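PDB 5TA0: glycoside Hydrolase, which probably hydrolyses agarose-type galactans as a family 86 glycoside hydrolase, here holding a neoagarooctaose. Local coordinates for residues R178-Y183 / K235-M240; N94-P99 / T152-A157; H35-V40 / R360-C365. All coordinates share one frame; numbering follows the deposited sequence. Where two conformers were deposited one is given.

How the interactions relate
Interactions 1 and 2 both belong to the barrel built round the eight-stranded parallel sheet, with centres about 21 Å apart and no touch between them. Interaction 1 joins the ends of two barrel helices, with a buried side of Ile180, Asn237 and Met240 and a more open side where Arg178 lies over the Phe236 ring by a CH-pi contact. Interaction 2 lies farther out, between two loops, and is the one contact of the three with a hydrogen bond across it. Interaction 3, about 45 Å from interaction 2 between centres, is a buried contact joining the barrel to a beta-sheet domain; it relies on methyl groups and a carboxylate, without such a bond.

Interaction 1 (R178-Y183 / K235-M240); sequences RYIKEY and KFNPDM
The Phe236 ring takes the aliphatic part of Arg178 over one face and Lys181 at its edge. Arg178 CG makes a CH-pi contact 4.0 Å from the ring centroid of Phe236, 20° off the ring normal. Farther along the extended chain the guanidinium passes beyond the CE2-CZ rim and turns one face to it: Phe236 CE2 sits 3.9 Å above the centre of that face, but the two planes are 53° apart, ruling out a parallel stack. Arg178 NE is held in a salt bridge by Glu174, one helical turn earlier, and this probably steadies the group beside the CE2-CZ rim. Near the ring plane, Lys181 CD lies 4.1 Å from Phe236 CD2, its chain crossing the phenyl at about a right angle.

One residue on, the flat amide of Asn237 meets Ile180, whose CG2 is 3.5 Å from Asn237 OD1. Asn237 CG stands anti to its own carbonyl carbon (chi1 -50°), which carries the amide beside the helix; there ND2 is gripped twice, by the carbonyl oxygens of Gly177 and Val233. Ile180 CG2 also touches Met240 CE at 4.2 Å. Asn237 opens a type I turn to Met240, just past the helical geometry of helix 219-236. The contact thus packs the end of that helix against helix 170-183, with Ile180 and Met240 both reaching Cys198 of the parallel barrel strand 197-199.

Interaction 2 (N94-P99 / T152-A157); sequences NVKEDP and TLKGWA. With EDO (1,2-ethanediol), chain X; EDO (1,2-ethanediol), chain N.
One hydrogen bond crosses between the loops: the indole NE1 of Trp156 donates to Val95 O at 3.0 Å. The oxygen lies in the indole plane and the nitrogen lies in the carbonyl plane, although the N-H...O angle of 149° leaves the bond somewhat bent. Beside it, Lys154 NZ bonds at 2.8 Å to O2 of the ethanediol in chain X, probably a crystallisation molecule.

The ring-face contact comes from Glu97, whose CB stands 3.5 Å from the centroid of the five-membered ring of Trp156, only 4° off its normal, a CH-pi contact. With CG anti to the backbone N (chi1 -166°) and extended beyond it, the chain runs over the five-membered ring to put the carboxylate past it, over Trp156 CB, nearly parallel to the ring plane. Glu97 OE2 is bound by the backbone N of Gly103. The opposite indole face carries Thr152 OG1, which accepts from the backbone N of Lys154 in an ST turn, within a type I turn from Thr152 to Gly155.

The apolar contact is Val95 CG1 against Trp156 CZ2 at 4.0 Å. In a separate van der Waals contact, the methylenes of Lys154 run along the backbone, with CE 3.2 Å from Asn94 O.

The segment 94-99 leaves helix 86-94 and leads toward helix 107-123, on which Val95 rests through Leu110 and Leu113. Against it packs the loop joining strand 134-140 to helix 170-183, also tied by a backbone bond between Leu153 and Arg93.

Interaction 3 (H35-V40 / R360-C365); sequences HKLGDV and RTDNIC. With SO4 (sulfate ion), chain D.
Leu37 lays its branched end across the carboxylate of Asp362, the two side chains meeting at about a right angle. This joins a type II' turn, Leu37 to Val40, at the end of edge strand 34-37 in a five-stranded beta-sheet, to the bend that follows helix 340-358 and leads into strand 364-369 of the parallel barrel sheet. With Leu37 CG anti to the backbone N (chi1 178°), the isobutyl group is directed at the 360-365 bend and sets CD2 3.3 Å from Asp362 OD1, while CD1 lies 3.8 Å from Asp362 OD2. Both methyls thus border the carboxylate, and CD2 also approaches the backbone of Arg360 and Thr361. An alanine here, lacking both methyls, would probably strip the Asp362 carboxylate of its apolar cover and open a gap between turn and bend.

Gly38, at positive phi, occupies the second position of the turn, near Asp362. The turn is closed by paired backbone bonds between Leu37 and Val40. On the barrel side, Lys47 NZ bonds to the carbonyl oxygens of Thr361 and Ile364, pinning the bend, and Arg360 points away to salt bridges with Glu301, Asp305 and Glu308. Val40 uses both branches: CG2 rests 3.9 Å from Asp362 CA, and CG1 presses on Thr361 CG2 at 3.5 Å, tighter than usual for two methyl carbons.

Interaction 1 (R178-Y183 / K235-M240)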
loop_
_atom_site.group_PDB
_atom_site.type_symbol
_atom_site.label_atom_id
_atom_site.label_comp_id
_atom_site.label_asym_id
_atom_site.label_seq_id
_atom_site.Cartn_x
_atom_site.Cartn_y
_atom_site.Cartn_z
ATOM N N ARG A 178 8.005 -25.272 9.361
ATOM C CA ARG A 178 7.789 -25.941 10.654
ATOM C C ARG A 178 7.257 -24.957 11.679
ATOM O O ARG A 178 6.373 -25.275 12.457
ATOM C CB ARG A 178 9.047 -26.610 11.167
ATOM C CG ARG A 178 9.469 -27.855 10.407
ATOM C CD ARG A 178 10.686 -28.452 11.090
ATOM N NE ARG A 178 11.073 -29.708 10.477
ATOM C CZ ARG A 178 10.450 -30.864 10.657
ATOM N NH1 ARG A 178 9.442 -30.952 11.493
ATOM N NH2 ARG A 178 10.862 -31.934 9.974
ATOM N N TYR A 179 7.790 -23.740 11.691
ATOM C CA TYR A 179 7.311 -22.734 12.630
ATOM C C TYR A 179 5.802 -22.545 12.490
ATOM O O TYR A 179 5.052 -22.532 13.487
ATOM C CB TYR A 179 8.027 -21.383 12.373
ATOM C CG TYR A 179 7.555 -20.281 13.289
ATOM C CD1 TYR A 179 6.477 -19.481 12.935
ATOM C CD2 TYR A 179 8.156 -20.089 14.516
ATOM C CE1 TYR A 179 5.992 -18.507 13.799
ATOM C CE2 TYR A 179 7.722 -19.085 15.378
ATOM C CZ TYR A 179 6.633 -18.313 15.026
ATOM O OH TYR A 179 6.164 -17.336 15.863
ATOM N N ILE A 180 5.353 -22.343 11.269
ATOM C CA ILE A 180 3.937 -22.091 10.987
ATOM C C ILE A 180 3.108 -23.291 11.458
ATOM O O ILE A 180 2.105 -23.130 12.168
ATOM C CB ILE A 180 3.691 -21.778 9.495
ATOM C CG1 ILE A 180 4.381 -20.475 9.070
ATOM C CG2 ILE A 180 2.202 -21.710 9.175
ATOM C CD1 ILE A 180 4.646 -20.406 7.585
ATOM N N LYS A 181 3.561 -24.496 11.116
ATOM C CA LYS A 181 2.823 -25.716 11.465
ATOM C C LYS A 181 2.744 -25.938 12.969
ATOM O O LYS A 181 1.707 -26.384 13.479
ATOM C CB LYS A 181 3.523 -26.886 10.803
ATOM C CG LYS A 181 2.872 -28.240 11.085
ATOM C CD LYS A 181 3.578 -29.326 10.280
ATOM C CE LYS A 181 3.035 -30.737 10.572
ATOM N NZ LYS A 181 3.397 -31.249 11.921
ATOM N N GLU A 182 3.831 -25.653 13.684
ATOM C CA GLU A 182 3.945 -25.950 15.122
ATOM C C GLU A 182 3.275 -24.898 15.995
ATOM O O GLU A 182 2.619 -25.226 16.994
ATOM C CB GLU A 182 5.417 -26.089 15.550
ATOM C CG GLU A 182 6.215 -27.223 14.894
ATOM C CD GLU A 182 5.885 -28.610 15.371
ATOM O OE1 GLU A 182 4.972 -28.800 16.200
ATOM O OE2 GLU A 182 6.593 -29.525 14.885
ATOM N N TYR A 183 3.409 -23.627 15.653
ATOM C CA TYR A 183 2.896 -22.573 16.514
ATOM C C TYR A 183 1.386 -22.322 16.344
ATOM O O TYR A 183 0.669 -22.204 17.340
ATOM C CB TYR A 183 3.672 -21.259 16.267
ATOM C CG TYR A 183 3.034 -20.106 17.013
ATOM C CD1 TYR A 183 2.928 -20.132 18.399
ATOM C CD2 TYR A 183 2.445 -19.036 16.332
ATOM C CE1 TYR A 183 2.288 -19.124 19.088
ATOM C CE2 TYR A 183 1.805 -18.010 17.020
ATOM C CZ TYR A 183 1.729 -18.062 18.409
ATOM O OH TYR A 183 1.060 -17.100 19.132
ATOM N N LYS A 235 5.222 -27.303 1.597
ATOM C CA LYS A 235 5.452 -28.713 2.015
ATOM C C LYS A 235 4.819 -28.971 3.387
ATOM O O LYS A 235 4.139 -29.994 3.604
ATOM C CB LYS A 235 6.951 -29.015 2.058
ATOM C CG LYS A 235 7.363 -30.365 2.658
ATOM C CD LYS A 235 8.890 -30.529 2.685
ATOM C CE LYS A 235 9.319 -31.716 3.545
ATOM N NZ LYS A 235 10.791 -31.927 3.519
ATOM N N PHE A 236 5.023 -28.061 4.328
ATOM C CA PHE A 236 4.469 -28.197 5.659
ATOM C C PHE A 236 3.063 -27.652 5.839
ATOM O O PHE A 236 2.365 -28.051 6.762
ATOM C CB PHE A 236 5.434 -27.588 6.692
ATOM C CG PHE A 236 6.718 -28.357 6.815
ATOM C CD1 PHE A 236 7.814 -28.033 6.066
ATOM C CD2 PHE A 236 6.810 -29.441 7.688
ATOM C CE1 PHE A 236 8.997 -28.741 6.169
ATOM C CE2 PHE A 236 7.985 -30.162 7.776
ATOM C CZ PHE A 236 9.077 -29.822 7.030
ATOM N N ASN A 237 2.657 -26.699 4.995
ATOM C CA ASN A 237 1.393 -25.955 5.138
ATOM C C ASN A 237 0.806 -25.733 3.751
ATOM O O ASN A 237 0.952 -24.665 3.152
ATOM C CB ASN A 237 1.638 -24.593 5.821
ATOM C CG ASN A 237 2.442 -24.716 7.070
ATOM O OD1 ASN A 237 1.916 -25.006 8.155
ATOM N ND2 ASN A 237 3.757 -24.541 6.933
ATOM N N PRO A 238 0.163 -26.764 3.169
ATOM C CA PRO A 238 -0.201 -26.726 1.757
ATOM C C PRO A 238 -1.058 -25.544 1.285
ATOM O O PRO A 238 -0.901 -25.102 0.156
ATOM C CB PRO A 238 -0.954 -28.065 1.551
ATOM C CG PRO A 238 -0.453 -28.959 2.613
ATOM C CD PRO A 238 -0.085 -28.083 3.787
ATOM N N ASP A 239 -1.901 -25.034 2.147
ATOM C CA ASP A 239 -2.781 -23.949 1.703
ATOM C C ASP A 239 -2.250 -22.519 1.926
ATOM O O ASP A 239 -2.951 -21.560 1.601
ATOM C CB ASP A 239 -4.163 -24.148 2.317
ATOM C CG ASP A 239 -4.815 -25.459 1.853
ATOM O OD1 ASP A 239 -4.766 -25.773 0.628
ATOM O OD2 ASP A 239 -5.357 -26.164 2.724
ATOM N N MET A 240 -1.067 -22.385 2.508
ATOM C CA MET A 240 -0.581 -21.059 2.874
ATOM C C MET A 240 -0.270 -20.285 1.554
ATOM O O MET A 240 0.050 -20.909 0.511
ATOM C CB MET A 240 0.651 -21.192 3.792
ATOM C CG MET A 240 1.172 -19.877 4.340
ATOM S SD MET A 240 -0.154 -18.947 5.102
ATOM C CE MET A 240 -0.504 -20.038 6.481
#

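Interaction 2 (N94-P99 / T152-A157)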
loop_
_atom_site.group_PDB
_atom_site.type_symbol
_atom_site.label_atom_id
_atom_site.label_comp_id
_atom_site.label_asym_id
_atom_site.label_seq_id
_atom_site.Cartn_x
_atom_site.Cartn_y
_atom_site.Cartn_z
ATOM N N ASN A 94 16.960 -18.291 18.912
ATOM C CA ASN A 94 17.185 -19.119 20.101
ATOM C C ASN A 94 17.051 -20.603 19.911
ATOM O O ASN A 94 17.424 -21.333 20.820
ATOM C CB ASN A 94 16.241 -18.663 21.221
ATOM C CG ASN A 94 16.586 -17.276 21.719
ATOM O OD1 ASN A 94 16.038 -16.251 21.246
ATOM N ND2 ASN A 94 17.535 -17.209 22.593
ATOM N N VAL A 95 16.537 -21.077 18.783
ATOM C CA VAL A 95 16.343 -22.518 18.589
ATOM C C VAL A 95 17.679 -23.248 18.439
ATOM O O VAL A 95 18.623 -22.769 17.809
ATOM C CB VAL A 95 15.364 -22.765 17.425
ATOM C CG1 VAL A 95 15.968 -22.406 16.062
ATOM C CG2 VAL A 95 14.842 -24.193 17.437
ATOM N N LYS A 96 17.741 -24.451 19.002
ATOM C CA LYS A 96 18.937 -25.251 18.897
ATOM C C LYS A 96 19.065 -25.821 17.482
ATOM O O LYS A 96 18.073 -25.916 16.735
ATOM C CB LYS A 96 18.931 -26.356 19.943
ATOM C CG LYS A 96 19.166 -25.784 21.341
ATOM C CD LYS A 96 18.815 -26.749 22.464
ATOM C CE LYS A 96 19.794 -27.912 22.556
ATOM N NZ LYS A 96 21.193 -27.608 22.943
ATOM N N GLU A 97 20.296 -26.185 17.142
ATOM C CA GLU A 97 20.630 -26.782 15.854
ATOM C C GLU A 97 20.352 -28.267 15.840
ATOM O O GLU A 97 20.572 -28.967 16.838
ATOM C CB GLU A 97 22.117 -26.542 15.577
ATOM C CG GLU A 97 22.562 -26.803 14.147
ATOM C CD GLU A 97 24.026 -26.552 13.914
ATOM O OE1 GLU A 97 24.810 -26.598 14.875
ATOM O OE2 GLU A 97 24.404 -26.283 12.759
ATOM N N ASP A 98 19.913 -28.779 14.704
ATOM C CA ASP A 98 19.685 -30.204 14.529
ATOM C C ASP A 98 21.042 -30.933 14.624
ATOM O O ASP A 98 21.899 -30.724 13.783
ATOM C CB ASP A 98 19.050 -30.446 13.136
ATOM C CG ASP A 98 18.553 -31.875 12.924
ATOM O OD1 ASP A 98 19.049 -32.792 13.615
ATOM O OD2 ASP A 98 17.661 -32.061 12.049
ATOM N N PRO A 99 21.220 -31.843 15.597
ATOM C CA PRO A 99 22.505 -32.545 15.667
ATOM C C PRO A 99 22.789 -33.461 14.478
ATOM O O PRO A 99 23.948 -33.824 14.280
ATOM C CB PRO A 99 22.380 -33.357 16.974
ATOM C CG PRO A 99 20.927 -33.543 17.160
ATOM C CD PRO A 99 20.273 -32.301 16.633
ATOM N N THR A 152 23.115 -17.369 14.870
ATOM C CA THR A 152 22.053 -17.095 15.849
ATOM C C THR A 152 22.679 -16.926 17.231
ATOM O O THR A 152 23.900 -17.061 17.393
ATOM C CB THR A 152 21.035 -18.237 15.909
ATOM O OG1 THR A 152 21.648 -19.390 16.522
ATOM C CG2 THR A 152 20.516 -18.585 14.533
ATOM N N LEU A 153 21.845 -16.688 18.244
ATOM C CA LEU A 153 22.358 -16.605 19.626
ATOM C C LEU A 153 22.894 -17.945 20.116
ATOM O O LEU A 153 23.620 -17.988 21.113
ATOM C CB LEU A 153 21.301 -16.089 20.593
ATOM C CG LEU A 153 20.779 -14.687 20.278
ATOM C CD1 LEU A 153 19.600 -14.347 21.173
ATOM C CD2 LEU A 153 21.885 -13.667 20.456
ATOM N N LYS A 154 22.539 -19.040 19.430
ATOM C CA LYS A 154 23.056 -20.356 19.769
ATOM C C LYS A 154 24.350 -20.702 19.031
ATOM O O LYS A 154 24.859 -21.802 19.210
ATOM C CB LYS A 154 21.983 -21.448 19.521
ATOM C CG LYS A 154 20.786 -21.366 20.444
ATOM C CD LYS A 154 21.160 -21.770 21.869
ATOM C CE LYS A 154 19.926 -22.000 22.706
ATOM N NZ LYS A 154 20.291 -22.299 24.115
ATOM N N GLY A 155 24.897 -19.782 18.213
ATOM C CA GLY A 155 26.223 -19.955 17.645
ATOM C C GLY A 155 26.311 -20.690 16.327
ATOM O O GLY A 155 27.422 -21.076 15.928
ATOM N N TRP A 156 25.173 -20.928 15.667
ATOM C CA TRP A 156 25.147 -21.650 14.392
ATOM C C TRP A 156 24.434 -20.786 13.357
ATOM O O TRP A 156 23.615 -19.943 13.686
ATOM C CB TRP A 156 24.496 -23.051 14.543
ATOM C CG TRP A 156 23.075 -23.031 14.949
ATOM C CD1 TRP A 156 22.579 -22.972 16.227
ATOM C CD2 TRP A 156 21.951 -23.067 14.086
ATOM N NE1 TRP A 156 21.204 -22.953 16.200
ATOM C CE2 TRP A 156 20.787 -23.016 14.891
ATOM C CE3 TRP A 156 21.806 -23.165 12.688
ATOM C CZ2 TRP A 156 19.505 -23.040 14.341
ATOM C CZ3 TRP A 156 20.533 -23.189 12.156
ATOM C CH2 TRP A 156 19.404 -23.104 12.969
ATOM N N ALA A 157 24.731 -21.065 12.104
ATOM C CA ALA A 157 24.177 -20.322 10.961
ATOM C C ALA A 157 23.314 -21.233 10.092
ATOM O O ALA A 157 23.666 -22.400 9.882
ATOM C CB ALA A 157 25.298 -19.755 10.116
HETATM C C1 EDO X . 20.537 -17.874 24.184
HETATM O O1 EDO X . 19.564 -18.690 23.506
HETATM C C2 EDO X . 21.842 -18.646 24.334
HETATM O O2 EDO X . 21.581 -19.935 24.913
HETATM C C1 EDO N . 26.181 -25.212 8.312
HETATM O O1 EDO N . 27.102 -25.959 9.063
HETATM C C2 EDO N . 26.559 -23.759 8.466
HETATM O O2 EDO N . 25.612 -22.985 7.755
#

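Interaction 3 (H35-V40 / R360-C365)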
loop_
_atom_site.group_PDB
_atom_site.type_symbol
_atom_site.label_atom_id
_atom_site.label_comp_id
_atom_site.label_asym_id
_atom_site.label_seq_id
_atom_site.Cartn_x
_atom_site.Cartn_y
_atom_site.Cartn_z
ATOM N N HIS A 35 -19.853 1.887 -8.654
ATOM C CA HIS A 35 -18.549 1.747 -9.337
ATOM C C HIS A 35 -18.021 0.345 -9.056
ATOM O O HIS A 35 -17.558 0.064 -7.958
ATOM C CB HIS A 35 -17.588 2.822 -8.835
ATOM C CG HIS A 35 -16.245 2.829 -9.527
ATOM N ND1 HIS A 35 -15.395 3.910 -9.445
ATOM C CD2 HIS A 35 -15.613 1.917 -10.314
ATOM C CE1 HIS A 35 -14.298 3.659 -10.129
ATOM N NE2 HIS A 35 -14.397 2.457 -10.663
ATOM N N LYS A 36 -18.121 -0.523 -10.057
ATOM C CA LYS A 36 -17.672 -1.913 -9.976
ATOM C C LYS A 36 -16.296 -2.023 -10.615
ATOM O O LYS A 36 -16.038 -1.415 -11.657
ATOM C CB LYS A 36 -18.658 -2.832 -10.715
ATOM C CG LYS A 36 -18.358 -4.315 -10.558
ATOM C CD LYS A 36 -19.531 -5.191 -10.978
ATOM C CE LYS A 36 -19.852 -4.992 -12.444
ATOM N NZ LYS A 36 -20.832 -6.019 -12.875
ATOM N N LEU A 37 -15.427 -2.808 -9.994
ATOM C CA LEU A 37 -14.073 -3.046 -10.518
ATOM C C LEU A 37 -13.776 -4.498 -10.275
ATOM O O LEU A 37 -13.643 -4.928 -9.142
ATOM C CB LEU A 37 -13.086 -2.118 -9.816
ATOM C CG LEU A 37 -11.612 -2.236 -10.193
ATOM C CD1 LEU A 37 -11.350 -2.034 -11.678
ATOM C CD2 LEU A 37 -10.773 -1.264 -9.376
ATOM N N GLY A 38 -13.731 -5.296 -11.341
ATOM C CA GLY A 38 -13.693 -6.749 -11.183
ATOM C C GLY A 38 -14.962 -7.191 -10.484
ATOM O O GLY A 38 -16.059 -6.767 -10.853
ATOM N N ASP A 39 -14.819 -7.991 -9.430
ATOM C CA ASP A 39 -15.961 -8.359 -8.573
ATOM C C ASP A 39 -16.005 -7.519 -7.291
ATOM O O ASP A 39 -16.719 -7.863 -6.350
ATOM C CB ASP A 39 -15.985 -9.872 -8.265
ATOM C CG ASP A 39 -14.745 -10.344 -7.550
ATOM O OD1 ASP A 39 -14.028 -9.498 -6.969
ATOM O OD2 ASP A 39 -14.473 -11.567 -7.550
ATOM N N VAL A 40 -15.265 -6.422 -7.244
ATOM C CA VAL A 40 -15.272 -5.572 -6.054
ATOM C C VAL A 40 -16.221 -4.416 -6.244
ATOM O O VAL A 40 -16.096 -3.620 -7.179
ATOM C CB VAL A 40 -13.880 -5.008 -5.714
ATOM C CG1 VAL A 40 -13.970 -4.178 -4.433
ATOM C CG2 VAL A 40 -12.871 -6.125 -5.539
ATOM N N ARG A 360 -7.371 0.589 -6.969
ATOM C CA ARG A 360 -6.971 -0.734 -7.495
ATOM C C ARG A 360 -7.363 -1.853 -6.620
ATOM O O ARG A 360 -6.675 -2.874 -6.528
ATOM C CB ARG A 360 -5.448 -0.858 -7.536
ATOM C CG ARG A 360 -4.835 0.170 -8.344
ATOM C CD ARG A 360 -3.354 -0.118 -8.540
ATOM N NE ARG A 360 -2.863 1.038 -9.217
ATOM C CZ ARG A 360 -2.109 1.067 -10.310
ATOM N NH1 ARG A 360 -1.656 -0.045 -10.890
ATOM N NH2 ARG A 360 -1.765 2.255 -10.791
ATOM N N THR A 361 -8.478 -1.695 -5.927
ATOM C CA THR A 361 -8.870 -2.623 -4.928
ATOM C C THR A 361 -8.981 -4.067 -5.445
ATOM O O THR A 361 -8.731 -5.009 -4.701
ATOM C CB THR A 361 -10.154 -2.133 -4.215
ATOM O OG1 THR A 361 -10.478 -3.008 -3.141
ATOM C CG2 THR A 361 -11.343 -2.020 -5.173
ATOM N N ASP A 362 -9.346 -4.251 -6.708
ATOM C CA ASP A 362 -9.419 -5.604 -7.265
ATOM C C ASP A 362 -8.068 -6.343 -7.287
ATOM O O ASP A 362 -8.080 -7.547 -7.191
ATOM C CB ASP A 362 -10.009 -5.583 -8.687
ATOM C CG ASP A 362 -9.202 -4.761 -9.674
ATOM O OD1 ASP A 362 -8.595 -3.742 -9.292
ATOM O OD2 ASP A 362 -9.232 -5.132 -10.865
ATOM N N ASN A 363 -6.970 -5.620 -7.432
ATOM C CA ASN A 363 -5.617 -6.217 -7.498
ATOM C C ASN A 363 -4.740 -5.873 -6.307
ATOM O O ASN A 363 -3.502 -6.035 -6.373
ATOM C CB ASN A 363 -4.925 -5.771 -8.782
ATOM C CG ASN A 363 -5.537 -6.403 -10.018
ATOM O OD1 ASN A 363 -5.858 -7.593 -10.028
ATOM N ND2 ASN A 363 -5.652 -5.623 -11.064
ATOM N N ILE A 364 -5.329 -5.389 -5.227
ATOM C CA ILE A 364 -4.616 -5.179 -3.965
ATOM C C ILE A 364 -5.213 -6.089 -2.911
ATOM O O ILE A 364 -6.417 -6.054 -2.669
ATOM C CB ILE A 364 -4.615 -3.694 -3.535
ATOM C CG1 ILE A 364 -3.677 -2.961 -4.512
ATOM C CG2 ILE A 364 -4.218 -3.541 -2.066
ATOM C CD1 ILE A 364 -3.428 -1.530 -4.249
ATOM N N CYS A 365 -4.384 -6.952 -2.339
ATOM C CA CYS A 365 -4.889 -7.902 -1.351
ATOM C C CYS A 365 -4.810 -7.375 0.075
ATOM O O CYS A 365 -5.443 -7.916 0.984
ATOM C CB CYS A 365 -4.199 -9.262 -1.462
ATOM S SG CYS A 365 -2.407 -9.288 -1.236
HETATM S S SO4 D . -24.468 -5.103 -11.946
HETATM O O1 SO4 D . -25.706 -5.889 -11.884
HETATM O O2 SO4 D . -24.448 -4.294 -13.172
HETATM O O3 SO4 D . -24.482 -4.153 -10.831
HETATM O O4 SO4 D . -23.380 -6.058 -11.884
#